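Local coordinates for protein techylectin-5A (Tachypleus tridentatus, PDB 1JC9) that agglutinates bacteria and human erythrocytes in innate immunity by recognising acetyl group-containing substances on their surfaces, at residues 61-66 with 78-83. Numbering follows the deposited sequence.
Sequences GGYRIW and VYCDME
With CG of Tyr79 anti to the backbone N (chi1 -172°), its ring swings back over Gly61, whose CA lies above one ring face, 4.1 Å from the centroid, in a CH-pi contact. On the other face of the sheet, Tyr63 CG and Cys80 SG both stand anti to their own carbonyl carbons, beside the backbone N (chi1 -70° and -65°), which brings Tyr63 CD2 to 3.6 Å from Cys80 SG; the sulfur meets the ring obliquely. Further along, Ile65 and Val78 cross at about a right angle, Ile65 CD1 resting 3.7 Å from Val78 CG1.

The backbones pair as antiparallel strands. Gly61 and Cys80 exchange two hydrogen bonds, the one from Cys80 N to Gly61 O nearly straight (2.9 Å), and Tyr63 and Val78 exchange two more. Between them Gly62 and Tyr79 form a non-hydrogen-bonded pair, where Gly62 CA approaches Val78 O at 3.3 Å as a CA-H...O contact. At the end of strand 76-81, Asp81 OD1 accepts from Glu83 N in an Asx turn.

Strand 61-65 borders the antiparallel sheet of this fibrinogen-like domain, far from the acetyl-sugar pocket. Helix 49-54 packs against Tyr63 and Met82 through Ile52 and is tied to Cys80 by the Cys49 disulfide, while strand 89-95 pairs with strand 76-81 along its other edge.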
ATOM      1  N   GLY A  61     -16.232  -4.671   4.198  1.00 25.71           N
ATOM      2  CA  GLY A  61     -15.922  -5.217   5.506  1.00 24.69           C
ATOM      3  C   GLY A  61     -14.909  -6.344   5.454  1.00 24.10           C
ATOM      4  O   GLY A  61     -14.324  -6.616   4.405  1.00 23.01           O
ATOM      5  N   GLY A  62     -14.704  -7.002   6.592  1.00 22.75           N
ATOM      6  CA  GLY A  62     -13.752  -8.092   6.653  1.00 22.78           C
ATOM      7  C   GLY A  62     -14.327  -9.410   6.182  1.00 22.70           C
ATOM      8  O   GLY A  62     -15.451  -9.773   6.538  1.00 23.08           O
ATOM      9  N   TYR A  63     -13.555 -10.123   5.368  1.00 22.02           N
ATOM     10  CA  TYR A  63     -13.959 -11.421   4.835  1.00 20.75           C
ATOM     11  C   TYR A  63     -12.760 -12.349   4.872  1.00 21.83           C
ATOM     12  O   TYR A  63     -11.613 -11.899   4.802  1.00 21.06           O
ATOM     13  CB  TYR A  63     -14.406 -11.300   3.380  1.00 22.09           C
ATOM     14  CG  TYR A  63     -15.703 -10.573   3.159  1.00 22.85           C
ATOM     15  CD1 TYR A  63     -16.907 -11.272   3.061  1.00 24.22           C
ATOM     16  CD2 TYR A  63     -15.728  -9.185   3.024  1.00 23.70           C
ATOM     17  CE1 TYR A  63     -18.113 -10.599   2.827  1.00 25.78           C
ATOM     18  CE2 TYR A  63     -16.922  -8.504   2.791  1.00 23.73           C
ATOM     19  CZ  TYR A  63     -18.111  -9.218   2.693  1.00 25.84           C
ATOM     20  OH  TYR A  63     -19.290  -8.549   2.448  1.00 26.26           O
ATOM     21  N   ARG A  64     -13.028 -13.645   4.968  1.00 20.95           N
ATOM     22  CA  ARG A  64     -11.971 -14.641   4.981  1.00 19.27           C
ATOM     23  C   ARG A  64     -11.807 -15.102   3.538  1.00 19.14           C
ATOM     24  O   ARG A  64     -12.790 -15.393   2.856  1.00 17.50           O
ATOM     25  CB  ARG A  64     -12.367 -15.829   5.862  1.00 20.04           C
ATOM     26  CG  ARG A  64     -11.285 -16.893   5.991  1.00 18.97           C
ATOM     27  CD  ARG A  64     -11.768 -18.096   6.786  1.00 20.38           C
ATOM     28  NE  ARG A  64     -10.726 -19.115   6.910  1.00 18.41           N
ATOM     29  CZ  ARG A  64     -10.941 -20.355   7.341  1.00 19.92           C
ATOM     30  NH1 ARG A  64     -12.162 -20.739   7.688  1.00 18.61           N
ATOM     31  NH2 ARG A  64      -9.932 -21.213   7.424  1.00 17.84           N
ATOM     32  N   ILE A  65     -10.571 -15.142   3.058  1.00 18.55           N
ATOM     33  CA  ILE A  65     -10.329 -15.579   1.692  1.00 19.11           C
ATOM     34  C   ILE A  65      -9.331 -16.729   1.648  1.00 19.51           C
ATOM     35  O   ILE A  65      -8.577 -16.949   2.597  1.00 19.59           O
ATOM     36  CB  ILE A  65      -9.786 -14.432   0.804  1.00 18.33           C
ATOM     37  CG1 ILE A  65      -8.484 -13.875   1.391  1.00 16.95           C
ATOM     38  CG2 ILE A  65     -10.832 -13.339   0.677  1.00 19.03           C
ATOM     39  CD1 ILE A  65      -7.712 -12.992   0.415  1.00 16.59           C
ATOM     40  N   TRP A  66      -9.345 -17.456   0.535  1.00 20.13           N
ATOM     41  CA  TRP A  66      -8.450 -18.583   0.312  1.00 21.59           C
ATOM     42  C   TRP A  66      -7.530 -18.276  -0.867  1.00 21.64           C
ATOM     43  O   TRP A  66      -7.827 -18.644  -2.005  1.00 23.57           O
ATOM     44  CB  TRP A  66      -9.254 -19.850  -0.016  1.00 22.36           C
ATOM     45  CG  TRP A  66      -9.727 -20.626   1.170  1.00 23.70           C
ATOM     46  CD1 TRP A  66      -9.158 -21.756   1.690  1.00 23.35           C
ATOM     47  CD2 TRP A  66     -10.872 -20.341   1.983  1.00 23.32           C
ATOM     48  NE1 TRP A  66      -9.881 -22.193   2.775  1.00 22.23           N
ATOM     49  CE2 TRP A  66     -10.937 -21.343   2.977  1.00 23.06           C
ATOM     50  CE3 TRP A  66     -11.849 -19.337   1.967  1.00 22.79           C
ATOM     51  CZ2 TRP A  66     -11.944 -21.371   3.950  1.00 21.33           C
ATOM     52  CZ3 TRP A  66     -12.851 -19.365   2.937  1.00 23.64           C
ATOM     53  CH2 TRP A  66     -12.887 -20.378   3.914  1.00 21.04           C
ATOM     54  N   VAL A  78      -9.272 -10.260   5.108  1.00 21.20           N
ATOM     55  CA  VAL A  78      -8.900  -9.040   4.418  1.00 20.46           C
ATOM     56  C   VAL A  78     -10.073  -8.077   4.410  1.00 21.79           C
ATOM     57  O   VAL A  78     -11.224  -8.482   4.593  1.00 21.17           O
ATOM     58  CB  VAL A  78      -8.493  -9.316   2.950  1.00 18.39           C
ATOM     59  CG1 VAL A  78      -7.287 -10.229   2.907  1.00 19.09           C
ATOM     60  CG2 VAL A  78      -9.662  -9.938   2.190  1.00 16.83           C
ATOM     61  N   TYR A  79      -9.784  -6.798   4.212  1.00 21.27           N
ATOM     62  CA  TYR A  79     -10.854  -5.827   4.147  1.00 20.63           C
ATOM     63  C   TYR A  79     -11.205  -5.624   2.687  1.00 19.78           C
ATOM     64  O   TYR A  79     -10.337  -5.350   1.855  1.00 19.19           O
ATOM     65  CB  TYR A  79     -10.445  -4.495   4.769  1.00 22.01           C
ATOM     66  CG  TYR A  79     -11.611  -3.546   4.873  1.00 24.16           C
ATOM     67  CD1 TYR A  79     -12.038  -2.804   3.770  1.00 24.78           C
ATOM     68  CD2 TYR A  79     -12.324  -3.427   6.065  1.00 25.11           C
ATOM     69  CE1 TYR A  79     -13.150  -1.968   3.851  1.00 26.17           C
ATOM     70  CE2 TYR A  79     -13.434  -2.596   6.157  1.00 27.74           C
ATOM     71  CZ  TYR A  79     -13.841  -1.871   5.050  1.00 27.91           C
ATOM     72  OH  TYR A  79     -14.943  -1.057   5.150  1.00 31.55           O
ATOM     73  N   CYS A  80     -12.485  -5.776   2.377  1.00 18.93           N
ATOM     74  CA  CYS A  80     -12.962  -5.610   1.018  1.00 19.01           C
ATOM     75  C   CYS A  80     -13.713  -4.293   0.849  1.00 19.48           C
ATOM     76  O   CYS A  80     -14.663  -4.014   1.576  1.00 19.74           O
ATOM     77  CB  CYS A  80     -13.909  -6.750   0.643  1.00 17.70           C
ATOM     78  SG  CYS A  80     -13.178  -8.414   0.571  1.00 18.71           S
ATOM     79  N   ASP A  81     -13.267  -3.481  -0.100  1.00 19.42           N
ATOM     80  CA  ASP A  81     -13.931  -2.222  -0.406  1.00 20.42           C
ATOM     81  C   ASP A  81     -14.874  -2.595  -1.548  1.00 21.03           C
ATOM     82  O   ASP A  81     -14.429  -2.839  -2.670  1.00 20.07           O
ATOM     83  CB  ASP A  81     -12.915  -1.184  -0.883  1.00 20.66           C
ATOM     84  CG  ASP A  81     -13.570   0.072  -1.437  1.00 21.81           C
ATOM     85  OD1 ASP A  81     -14.814   0.099  -1.585  1.00 21.10           O
ATOM     86  OD2 ASP A  81     -12.831   1.031  -1.739  1.00 21.56           O
ATOM     87  N   MET A  82     -16.171  -2.661  -1.258  1.00 22.19           N
ATOM     88  CA  MET A  82     -17.155  -3.031  -2.270  1.00 24.07           C
ATOM     89  C   MET A  82     -17.894  -1.830  -2.848  1.00 25.79           C
ATOM     90  O   MET A  82     -18.867  -1.992  -3.583  1.00 26.10           O
ATOM     91  CB  MET A  82     -18.175  -4.009  -1.676  1.00 24.31           C
ATOM     92  CG  MET A  82     -17.546  -5.260  -1.083  1.00 26.26           C
ATOM     93  SD  MET A  82     -16.529  -6.110  -2.296  1.00 26.52           S
ATOM     94  CE  MET A  82     -16.992  -7.821  -1.978  1.00 27.83           C
ATOM     95  N   GLU A  83     -17.423  -0.628  -2.538  1.00 26.58           N
ATOM     96  CA  GLU A  83     -18.091   0.575  -3.015  1.00 28.79           C
ATOM     97  C   GLU A  83     -17.383   1.334  -4.133  1.00 28.26           C
ATOM     98  O   GLU A  83     -18.012   1.740  -5.106  1.00 29.27           O
ATOM     99  CB  GLU A  83     -18.342   1.507  -1.830  1.00 31.66           C
ATOM    100  CG  GLU A  83     -19.387   0.969  -0.861  1.00 40.40           C
ATOM    101  CD  GLU A  83     -19.279   1.585   0.518  1.00 46.28           C
ATOM    102  OE1 GLU A  83     -19.228   2.831   0.611  1.00 50.71           O
ATOM    103  OE2 GLU A  83     -19.246   0.822   1.511  1.00 49.30           O
TER